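Side-chain contacts in fructosyl amine:oxygen oxidoreductase (Neosartorya fumigata, PDB 4WCT), which probably oxidises fructosyl amines (Amadori products) with the help of bound flavin-adenine dinucleotide, releasing the amine from its sugar: residues 181-186 against 290-295; 250-255 against 381-386; 362-367 against 424-429. All coordinates share one frame; numbering follows the deposited sequence. Where two conformers were deposited one is given.

Contact 1. Residues 181-186 against 290-295; sequences AKKAMI and DEDKHE
Lys183, on the first turn of helix 181-194, reaches straight out to two acidic side chains of the loop between strands 284-287 and 295-310, and these three residues make the whole contact as a salt-bridge network. The ammonium NZ sits 2.8 Å from Asp292 OD2, which receives it on its syn lone pair, the side facing OD1. A weaker second bond runs from Lys183 NZ to Glu291 OE2, 3.2 Å long. Extended from CG outward, the lysine carries NZ away from the helix to meet both carboxylates coming the opposite way. Glu291 takes the first torsion that places CG between its backbone N and carbonyl carbon (chi1 63°), which swings OE2 back to the lysine. Behind them Asp290 folds the loop. Asp292 N bonds to Asp290 OD2 at 3.0 Å, making an Asx turn. Lys293 N meets Asp290 OD2 at 2.8 Å from the same face of the carboxylate, an Asx motif, while OD1 takes Glu295 N. Tyr111 also touches Lys183, and His180 touches Glu291. With two carboxylates facing one ammonium at the protein surface, the lysine probably stays charged and offsets part of the loop's negative charge, though solvent should weaken the attraction.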
loop_
_atom_site.group_PDB
_atom_site.type_symbol
_atom_site.label_atom_id
_atom_site.label_comp_id
_atom_site.label_asym_id
_atom_site.label_seq_id
_atom_site.Cartn_x
_atom_site.Cartn_y
_atom_site.Cartn_z
ATOM N N ALA A 181 -9.955 0.110 3.615
ATOM C CA ALA A 181 -8.689 -0.331 4.244
ATOM C C ALA A 181 -8.645 0.084 5.711
ATOM O O ALA A 181 -8.199 -0.705 6.582
ATOM C CB ALA A 181 -7.482 0.231 3.487
ATOM N N LYS A 182 -9.100 1.298 5.994
ATOM C CA LYS A 182 -9.059 1.827 7.347
ATOM C C LYS A 182 -9.895 0.971 8.298
ATOM O O LYS A 182 -9.404 0.509 9.344
ATOM C CB LYS A 182 -9.574 3.251 7.353
ATOM C CG LYS A 182 -9.595 3.885 8.725
ATOM C CD LYS A 182 -10.073 5.313 8.612
ATOM C CE LYS A 182 -9.932 6.075 9.913
ATOM N NZ LYS A 182 -10.223 7.507 9.644
ATOM N N LYS A 183 -11.148 0.720 7.921
ATOM C CA LYS A 183 -12.023 -0.113 8.764
ATOM C C LYS A 183 -11.568 -1.559 8.865
ATOM O O LYS A 183 -11.689 -2.179 9.946
ATOM C CB LYS A 183 -13.481 -0.056 8.285
ATOM C CG LYS A 183 -14.169 1.231 8.673
ATOM C CD LYS A 183 -15.618 1.276 8.217
ATOM C CE LYS A 183 -16.175 2.639 8.560
ATOM N NZ LYS A 183 -17.630 2.659 8.340
ATOM N N ALA A 184 -10.963 -2.080 7.798
ATOM C CA ALA A 184 -10.489 -3.449 7.832
ATOM C C ALA A 184 -9.266 -3.570 8.745
ATOM O O ALA A 184 -9.118 -4.518 9.480
ATOM C CB ALA A 184 -10.177 -3.927 6.441
ATOM N N MET A 185 -8.414 -2.559 8.743
ATOM C CA MET A 185 -7.246 -2.549 9.630
ATOM C C MET A 185 -7.690 -2.439 11.095
ATOM O O MET A 185 -7.197 -3.169 11.955
ATOM C CB MET A 185 -6.298 -1.395 9.246
ATOM C CG MET A 185 -5.100 -1.309 10.148
ATOM S SD MET A 185 -3.903 -0.098 9.472
ATOM C CE MET A 185 -4.901 1.341 9.374
ATOM N N ILE A 186 -8.670 -1.589 11.361
ATOM C CA ILE A 186 -9.255 -1.449 12.698
ATOM C C ILE A 186 -9.900 -2.769 13.139
ATOM O O ILE A 186 -9.764 -3.196 14.297
ATOM C CB ILE A 186 -10.295 -0.324 12.730
ATOM C CG1 ILE A 186 -9.589 1.052 12.563
ATOM C CG2 ILE A 186 -11.077 -0.362 14.034
ATOM C CD1 ILE A 186 -10.507 2.243 12.371
ATOM N N ASP A 290 -17.306 7.611 0.522
ATOM C CA ASP A 290 -17.396 6.737 1.693
ATOM C C ASP A 290 -18.751 6.859 2.374
ATOM O O ASP A 290 -19.439 7.866 2.249
ATOM C CB ASP A 290 -16.244 6.973 2.694
ATOM C CG ASP A 290 -16.489 8.142 3.595
ATOM O OD1 ASP A 290 -16.344 9.267 3.086
ATOM O OD2 ASP A 290 -16.798 7.946 4.823
ATOM N N GLU A 291 -19.095 5.834 3.129
ATOM C CA GLU A 291 -20.441 5.744 3.716
ATOM C C GLU A 291 -20.645 6.733 4.846
ATOM O O GLU A 291 -21.779 7.123 5.127
ATOM C CB GLU A 291 -20.695 4.316 4.205
ATOM C CG GLU A 291 -19.745 3.888 5.310
ATOM C CD GLU A 291 -19.515 2.385 5.358
ATOM O OE1 GLU A 291 -20.518 1.641 5.340
ATOM O OE2 GLU A 291 -18.336 1.953 5.342
ATOM N N ASP A 292 -19.572 7.138 5.517
ATOM C CA ASP A 292 -19.696 7.967 6.721
ATOM C C ASP A 292 -19.639 9.458 6.444
ATOM O O ASP A 292 -20.444 10.212 6.975
ATOM C CB ASP A 292 -18.623 7.620 7.745
ATOM C CG ASP A 292 -18.778 6.209 8.282
ATOM O OD1 ASP A 292 -19.924 5.801 8.578
ATOM O OD2 ASP A 292 -17.827 5.432 8.124
ATOM N N LYS A 293 -18.690 9.910 5.634
ATOM C CA LYS A 293 -18.574 11.348 5.355
ATOM C C LYS A 293 -18.929 11.735 3.927
ATOM O O LYS A 293 -18.868 12.907 3.578
ATOM C CB LYS A 293 -17.154 11.843 5.629
ATOM C CG LYS A 293 -16.697 11.664 7.060
ATOM C CD LYS A 293 -15.410 12.447 7.285
ATOM C CE LYS A 293 -14.896 12.303 8.703
ATOM N NZ LYS A 293 -13.744 13.226 8.908
ATOM N N HIS A 294 -19.262 10.748 3.114
ATOM C CA HIS A 294 -19.607 10.979 1.694
ATOM C C HIS A 294 -18.511 11.705 0.939
ATOM O O HIS A 294 -18.767 12.539 0.069
ATOM C CB HIS A 294 -20.891 11.772 1.585
ATOM C CG HIS A 294 -22.081 11.055 2.128
ATOM N ND1 HIS A 294 -23.252 11.710 2.450
ATOM C CD2 HIS A 294 -22.291 9.747 2.399
ATOM C CE1 HIS A 294 -24.155 10.819 2.812
ATOM N NE2 HIS A 294 -23.558 9.643 2.917
ATOM N N GLU A 295 -17.280 11.303 1.208
ATOM C CA GLU A 295 -16.112 11.946 0.573
ATOM C C GLU A 295 -15.586 11.053 -0.543
ATOM O O GLU A 295 -15.464 9.846 -0.381
ATOM C CB GLU A 295 -15.016 12.184 1.601
ATOM C CG GLU A 295 -15.240 13.465 2.386
ATOM C CD GLU A 295 -14.156 13.763 3.397
ATOM O OE1 GLU A 295 -13.526 12.820 3.939
ATOM O OE2 GLU A 295 -14.112 14.940 3.795
#

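Contact 2. Residues 250-255 against 381-386; sequences KQLRPT and VAVGGS. With FAD (flavin-adenine dinucleotide), chain C.
The glycine turn that leaves strand 379-383 of the nucleotide-binding sheet borders the FAD site, and Leu252, just before strand 253-263, packs against its outer side. Here Leu252 CD2 lies 3.8 Å from Val383 CG2 and equally 3.8 Å from Gly384 CA, while its other methyl, CD1, stands 3.9 Å from the same Val383 CG2. The two side chains cross at about a right angle, the isopropyl fork of the leucine straddling one valine methyl. That methyl, CG2, projects from between the backbone N and the carbonyl carbon of Val383, with CG1 turned beside the N (chi1 -63°). Gly384, on whose CA the leucine methyl rests, adopts a positive phi of 84°, a conformation that favours glycine. One residue on, Gly385 CA approaches the ribityl hydroxyl O3' of FAD to 3.5 Å, so the main chain itself lines the cofactor here. Ser386 OG closes the turn on Gly384 O at 2.8 Å, from above the carbonyl plane, and is also bonded to Thr363 N. On the other segment, Thr255 OG1 is gripped between Arg253 O and Arg253 NE. The contact itself is purely apolar and buried, so its cohesion comes from close methyl packing, while Ser386 OG is bonded within the turn and to Thr363.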
loop_
_atom_site.group_PDB
_atom_site.type_symbol
_atom_site.label_atom_id
_atom_site.label_comp_id
_atom_site.label_asym_id
_atom_site.label_seq_id
_atom_site.Cartn_x
_atom_site.Cartn_y
_atom_site.Cartn_z
ATOM N N LYS A 250 19.865 -0.706 0.502
ATOM C CA LYS A 250 19.188 -0.070 -0.633
ATOM C C LYS A 250 17.976 -0.808 -1.194
ATOM O O LYS A 250 17.394 -0.349 -2.172
ATOM C CB LYS A 250 20.156 0.307 -1.755
ATOM C CG LYS A 250 21.291 1.185 -1.270
ATOM C CD LYS A 250 22.177 1.586 -2.449
ATOM C CE LYS A 250 23.397 2.359 -1.988
ATOM N NZ LYS A 250 24.226 2.774 -3.162
ATOM N N GLN A 251 17.478 -1.804 -0.467
ATOM C CA GLN A 251 16.370 -2.579 -0.959
ATOM C C GLN A 251 15.037 -1.847 -0.825
ATOM O O GLN A 251 14.069 -2.199 -1.509
ATOM C CB GLN A 251 16.271 -3.941 -0.269
ATOM C CG GLN A 251 17.436 -4.869 -0.570
ATOM C CD GLN A 251 17.308 -6.165 0.187
ATOM O OE1 GLN A 251 16.664 -7.117 -0.267
ATOM N NE2 GLN A 251 17.764 -6.147 1.406
ATOM N N LEU A 252 14.985 -0.807 -0.009
ATOM C CA LEU A 252 13.765 -0.003 0.129
ATOM C C LEU A 252 13.976 1.403 -0.370
ATOM O O LEU A 252 14.912 2.091 0.045
ATOM C CB LEU A 252 13.280 0.011 1.580
ATOM C CG LEU A 252 12.859 -1.322 2.206
ATOM C CD1 LEU A 252 12.395 -1.063 3.653
ATOM C CD2 LEU A 252 11.756 -2.047 1.422
ATOM N N ARG A 253 12.983 1.914 -1.112
ATOM C CA ARG A 253 12.910 3.326 -1.431
ATOM C C ARG A 253 11.626 3.894 -0.866
ATOM O O ARG A 253 10.576 3.690 -1.445
ATOM C CB ARG A 253 12.942 3.559 -2.938
ATOM C CG ARG A 253 12.945 5.012 -3.294
ATOM C CD ARG A 253 12.834 5.287 -4.791
ATOM N NE ARG A 253 11.522 4.913 -5.303
ATOM C CZ ARG A 253 11.218 4.865 -6.594
ATOM N NH1 ARG A 253 12.113 5.256 -7.515
ATOM N NH2 ARG A 253 10.028 4.411 -6.955
ATOM N N PRO A 254 11.710 4.633 0.250
ATOM C CA PRO A 254 10.498 5.281 0.719
ATOM C C PRO A 254 10.006 6.309 -0.296
ATOM O O PRO A 254 10.763 7.176 -0.713
ATOM C CB PRO A 254 10.926 5.951 2.028
ATOM C CG PRO A 254 12.084 5.122 2.504
ATOM C CD PRO A 254 12.798 4.712 1.241
ATOM N N THR A 255 8.737 6.215 -0.662
ATOM C CA THR A 255 8.179 6.977 -1.781
ATOM C C THR A 255 6.733 7.323 -1.449
ATOM O O THR A 255 6.045 6.522 -0.819
ATOM C CB THR A 255 8.233 6.161 -3.103
ATOM O OG1 THR A 255 9.503 5.534 -3.262
ATOM C CG2 THR A 255 7.937 7.010 -4.330
ATOM N N VAL A 381 11.942 -9.578 8.508
ATOM C CA VAL A 381 11.477 -8.333 7.861
ATOM C C VAL A 381 10.232 -8.627 7.017
ATOM O O VAL A 381 10.141 -9.645 6.357
ATOM C CB VAL A 381 12.595 -7.652 7.021
ATOM C CG1 VAL A 381 13.803 -7.319 7.884
ATOM C CG2 VAL A 381 13.015 -8.486 5.814
ATOM N N ALA A 382 9.282 -7.702 7.040
ATOM C CA ALA A 382 8.067 -7.807 6.241
ATOM C C ALA A 382 7.700 -6.402 5.774
ATOM O O ALA A 382 7.004 -5.654 6.454
ATOM C CB ALA A 382 6.934 -8.452 7.043
ATOM N N VAL A 383 8.320 -6.047 4.655
ATOM C CA VAL A 383 8.365 -4.685 4.150
ATOM C C VAL A 383 8.257 -4.709 2.626
ATOM O O VAL A 383 8.130 -5.775 1.992
ATOM C CB VAL A 383 9.658 -3.971 4.595
ATOM C CG1 VAL A 383 9.721 -3.837 6.118
ATOM C CG2 VAL A 383 10.885 -4.672 4.071
ATOM N N GLY A 384 8.223 -3.523 2.030
ATOM C CA GLY A 384 8.326 -3.417 0.583
ATOM C C GLY A 384 6.973 -3.611 -0.096
ATOM O O GLY A 384 6.878 -4.193 -1.182
ATOM N N GLY A 385 5.929 -3.046 0.496
ATOM C CA GLY A 385 4.597 -3.067 -0.130
ATOM C C GLY A 385 4.547 -2.616 -1.581
ATOM O O GLY A 385 3.737 -3.105 -2.353
ATOM N N SER A 386 5.424 -1.689 -1.952
ATOM C CA SER A 386 5.688 -1.399 -3.373
ATOM C C SER A 386 4.403 -0.982 -4.121
ATOM O O SER A 386 4.285 -1.214 -5.322
ATOM C CB SER A 386 6.333 -2.594 -4.060
ATOM O OG SER A 386 7.624 -2.861 -3.542
HETATM P PA FAD C . 1.724 0.897 6.751
HETATM O O1A FAD C . 0.298 0.491 6.514
HETATM O O2A FAD C . 2.206 2.258 6.357
HETATM O O5B FAD C . 1.992 0.671 8.283
HETATM C C5B FAD C . 3.281 0.977 8.834
HETATM C C4B FAD C . 3.107 1.189 10.334
HETATM O O4B FAD C . 4.428 1.279 10.960
HETATM C C3B FAD C . 2.349 2.459 10.705
HETATM O O3B FAD C . 1.215 2.190 11.545
HETATM C C2B FAD C . 3.395 3.306 11.436
HETATM O O2B FAD C . 2.882 4.204 12.417
HETATM C C1B FAD C . 4.339 2.235 11.988
HETATM N N9A FAD C . 5.687 2.777 12.264
HETATM C C8A FAD C . 6.365 3.702 11.561
HETATM N N7A FAD C . 7.543 3.988 12.164
HETATM C C5A FAD C . 7.631 3.146 13.227
HETATM C C6A FAD C . 8.582 2.967 14.317
HETATM N N6A FAD C . 9.717 3.685 14.362
HETATM N N1A FAD C . 8.253 2.077 15.277
HETATM C C2A FAD C . 7.141 1.330 15.252
HETATM N N3A FAD C . 6.207 1.477 14.298
HETATM C C4A FAD C . 6.416 2.364 13.294
HETATM N N1 FAD C . -2.066 -0.812 -2.142
HETATM C C2 FAD C . -3.050 -1.592 -2.713
HETATM O O2 FAD C . -3.004 -2.802 -2.504
HETATM N N3 FAD C . -4.080 -1.050 -3.367
HETATM C C4 FAD C . -4.142 0.272 -3.634
HETATM O O4 FAD C . -5.086 0.825 -4.262
HETATM C C4X FAD C . -3.123 1.151 -3.087
HETATM N N5 FAD C . -3.161 2.491 -3.313
HETATM C C5X FAD C . -2.332 3.297 -2.579
HETATM C C6 FAD C . -2.484 4.681 -2.593
HETATM C C7 FAD C . -1.574 5.484 -1.932
HETATM C C7M FAD C . -1.801 6.952 -1.903
HETATM C C8 FAD C . -0.491 4.861 -1.161
HETATM C C8M FAD C . 0.491 5.665 -0.390
HETATM C C9 FAD C . -0.393 3.496 -1.054
HETATM C C9A FAD C . -1.241 2.686 -1.780
HETATM N N10 FAD C . -1.087 1.297 -1.751
HETATM C C10 FAD C . -2.085 0.509 -2.324
HETATM C "C1'" FAD C . -0.014 0.592 -1.063
HETATM C "C2'" FAD C . -0.402 0.137 0.335
HETATM O "O2'" FAD C . -1.007 1.248 0.981
HETATM C "C3'" FAD C . 0.868 -0.304 1.074
HETATM O "O3'" FAD C . 1.642 -1.179 0.240
HETATM C "C4'" FAD C . 0.542 -0.990 2.404
HETATM O "O4'" FAD C . -0.464 -0.247 3.090
HETATM C "C5'" FAD C . 1.813 -1.010 3.243
HETATM O "O5'" FAD C . 1.539 -1.690 4.467
HETATM P P FAD C . 2.630 -1.661 5.647
HETATM O O1P FAD C . 2.048 -2.414 6.821
HETATM O O2P FAD C . 3.947 -2.075 5.035
HETATM O O3P FAD C . 2.722 -0.102 6.017
#

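Contact 3. Residues 362-367 against 424-429; sequences DTPDRA and VDRDWR
The guanidinium of Arg426 has Pro364 over one face, with the ring atom CD 3.7 Å from NH1, and meets the carbonyl of Asp362 edge-on. Arg426 CG in turn lies over the ring of Trp428, two residues on, away from the ring centre. The motif is an arginine gripping a main-chain carbonyl end-on with two nitrogens, and it pins the end of strand 352-362, where the chain enters the following loop, to the long C-terminal loop preceding strand 442-443. Asp362 O takes the shorter bond from Arg426 NH2 at 2.9 Å and a longer one from NH1 at 3.2 Å. The oxygen lies within about 10° of the guanidinium plane, whereas NH2 approaches from far above the carbonyl plane and NH1 only tilted from it, both on the same face. Arg426 CG is anti to the backbone N (chi1 -176°) and the chain runs on extended to NE, which carries the group across to the other loop. The same two nitrogens also reach beyond the contact, NH1 to Lys250 O and NH2 to Gln432 OE1, so each has a second acceptor. The carboxylate of Asp362 turns elsewhere, its OD2 forming salt bridges with Arg434 and Arg253. The loop that follows is itself tightly folded by an Asx turn, in which Asp365 OD1 accepts from Ala367 N at 3.0 Å, the donor standing above the carboxylate plane.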
loop_
_atom_site.group_PDB
_atom_site.type_symbol
_atom_site.label_atom_id
_atom_site.label_comp_id
_atom_site.label_asym_id
_atom_site.label_seq_id
_atom_site.Cartn_x
_atom_site.Cartn_y
_atom_site.Cartn_z
ATOM N N ASP A 362 9.217 1.005 -2.103
ATOM C CA ASP A 362 9.419 0.166 -3.262
ATOM C C ASP A 362 10.729 -0.621 -3.127
ATOM O O ASP A 362 11.782 -0.057 -2.787
ATOM C CB ASP A 362 9.514 0.991 -4.539
ATOM C CG ASP A 362 8.197 1.586 -4.970
ATOM O OD1 ASP A 362 7.141 0.905 -4.879
ATOM O OD2 ASP A 362 8.256 2.724 -5.488
ATOM N N THR A 363 10.639 -1.915 -3.399
ATOM C CA THR A 363 11.819 -2.738 -3.662
ATOM C C THR A 363 12.280 -2.498 -5.104
ATOM O O THR A 363 11.559 -1.905 -5.910
ATOM C CB THR A 363 11.463 -4.195 -3.443
ATOM O OG1 THR A 363 10.393 -4.539 -4.322
ATOM C CG2 THR A 363 11.086 -4.422 -1.964
ATOM N N PRO A 364 13.480 -2.990 -5.466
ATOM C CA PRO A 364 13.937 -2.764 -6.819
ATOM C C PRO A 364 13.047 -3.352 -7.920
ATOM O O PRO A 364 12.990 -2.799 -9.013
ATOM C CB PRO A 364 15.322 -3.433 -6.823
ATOM C CG PRO A 364 15.779 -3.294 -5.431
ATOM C CD PRO A 364 14.536 -3.567 -4.612
ATOM N N ASP A 365 12.370 -4.468 -7.648
ATOM C CA ASP A 365 11.464 -5.072 -8.601
ATOM C C ASP A 365 9.982 -4.973 -8.249
ATOM O O ASP A 365 9.123 -5.528 -8.974
ATOM C CB ASP A 365 11.866 -6.520 -8.812
ATOM C CG ASP A 365 11.759 -7.377 -7.559
ATOM O OD1 ASP A 365 11.356 -6.850 -6.482
ATOM O OD2 ASP A 365 12.139 -8.582 -7.682
ATOM N N ARG A 366 9.715 -4.258 -7.163
ATOM C CA ARG A 366 8.391 -4.044 -6.614
ATOM C C ARG A 366 7.683 -5.341 -6.229
ATOM O O ARG A 366 6.461 -5.347 -6.042
ATOM C CB ARG A 366 7.553 -3.163 -7.548
ATOM C CG ARG A 366 8.050 -1.722 -7.546
ATOM C CD ARG A 366 7.190 -0.787 -8.373
ATOM N NE ARG A 366 5.825 -0.759 -7.901
ATOM C CZ ARG A 366 4.781 -0.435 -8.660
ATOM N NH1 ARG A 366 4.955 0.005 -9.899
ATOM N NH2 ARG A 366 3.558 -0.459 -8.142
ATOM N N ALA A 367 8.454 -6.400 -5.961
ATOM C CA ALA A 367 7.970 -7.528 -5.166
ATOM C C ALA A 367 8.225 -7.274 -3.695
ATOM O O ALA A 367 9.044 -6.426 -3.329
ATOM C CB ALA A 367 8.588 -8.855 -5.645
ATOM N N VAL A 424 22.332 -2.999 -5.548
ATOM C CA VAL A 424 23.665 -2.377 -5.665
ATOM C C VAL A 424 23.623 -1.252 -6.708
ATOM O O VAL A 424 23.039 -1.418 -7.786
ATOM C CB VAL A 424 24.737 -3.438 -6.029
ATOM C CG1 VAL A 424 26.078 -2.779 -6.279
ATOM C CG2 VAL A 424 24.848 -4.459 -4.907
ATOM N N ASP A 425 24.109 -0.079 -6.324
ATOM C CA ASP A 425 24.030 1.138 -7.148
ATOM C C ASP A 425 22.612 1.444 -7.627
ATOM O O ASP A 425 22.408 1.936 -8.741
ATOM C CB ASP A 425 24.963 1.087 -8.362
ATOM C CG ASP A 425 26.405 0.822 -7.975
ATOM O OD1 ASP A 425 26.822 1.300 -6.905
ATOM O OD2 ASP A 425 27.080 0.055 -8.687
ATOM N N ARG A 426 21.631 1.166 -6.772
ATOM C CA ARG A 426 20.257 1.484 -7.128
ATOM C C ARG A 426 20.126 2.928 -7.637
ATOM O O ARG A 426 20.606 3.884 -7.011
ATOM C CB ARG A 426 19.386 1.319 -5.897
ATOM C CG ARG A 426 17.916 1.546 -6.184
ATOM C CD ARG A 426 17.041 0.856 -5.182
ATOM N NE ARG A 426 15.628 1.101 -5.442
ATOM C CZ ARG A 426 14.637 0.584 -4.736
ATOM N NH1 ARG A 426 14.886 -0.027 -3.593
ATOM N NH2 ARG A 426 13.386 0.810 -5.100
ATOM N N ASP A 427 19.366 3.096 -8.716
ATOM C CA ASP A 427 18.944 4.408 -9.186
ATOM C C ASP A 427 17.645 4.815 -8.532
ATOM O O ASP A 427 16.579 4.248 -8.853
ATOM C CB ASP A 427 18.706 4.361 -10.688
ATOM C CG ASP A 427 18.266 5.687 -11.257
ATOM O OD1 ASP A 427 18.246 6.709 -10.551
ATOM O OD2 ASP A 427 18.051 5.717 -12.485
ATOM N N TRP A 428 17.736 5.723 -7.564
ATOM C CA TRP A 428 16.563 6.112 -6.801
ATOM C C TRP A 428 15.513 6.789 -7.661
ATOM O O TRP A 428 14.392 6.982 -7.202
ATOM C CB TRP A 428 16.919 7.048 -5.655
ATOM C CG TRP A 428 17.837 6.453 -4.634
ATOM C CD1 TRP A 428 19.096 6.890 -4.322
ATOM C CD2 TRP A 428 17.605 5.285 -3.833
ATOM N NE1 TRP A 428 19.652 6.081 -3.367
ATOM C CE2 TRP A 428 18.751 5.101 -3.031
ATOM C CE3 TRP A 428 16.501 4.462 -3.623
ATOM C CZ2 TRP A 428 18.850 4.075 -2.095
ATOM C CZ3 TRP A 428 16.601 3.430 -2.712
ATOM C CH2 TRP A 428 17.745 3.292 -1.903
ATOM N N ARG A 429 15.929 7.342 -8.801
ATOM C CA ARG A 429 15.023 8.069 -9.667
ATOM C C ARG A 429 14.403 7.218 -10.777
ATOM O O ARG A 429 13.702 7.735 -11.634
ATOM C CB ARG A 429 15.714 9.337 -10.218
ATOM C CG ARG A 429 15.959 10.373 -9.121
ATOM C CD ARG A 429 16.656 11.637 -9.607
ATOM N NE ARG A 429 16.736 12.597 -8.501
ATOM C CZ ARG A 429 17.535 12.428 -7.459
ATOM N NH1 ARG A 429 18.294 11.347 -7.393
ATOM N NH2 ARG A 429 17.687 13.394 -6.552
#

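In the fold
Reading from the N terminus, helix 181-194 supplies the first half of contact 1, and the chain passes through 250-255 before returning at 290-295 to close it. Contact 2, opened at 250-255, closes at 381-386, so the two cross. Contact 3 opens at 362-367, inside the loop of contact 2, and closes at 424-429, crossing it in turn, but follows contact 1 in series. Contacts 2 and 3 lie side by side, centres about 9 Å apart, joined by Arg253, which bridges to Asp362. Contact 2 ties strand 379-383 of the nucleotide-binding sheet to the start of strand 253-263; contact 3 ties the end of strand 352-362 to the C-terminal loop. Contact 1 stands across the chain's centre from both.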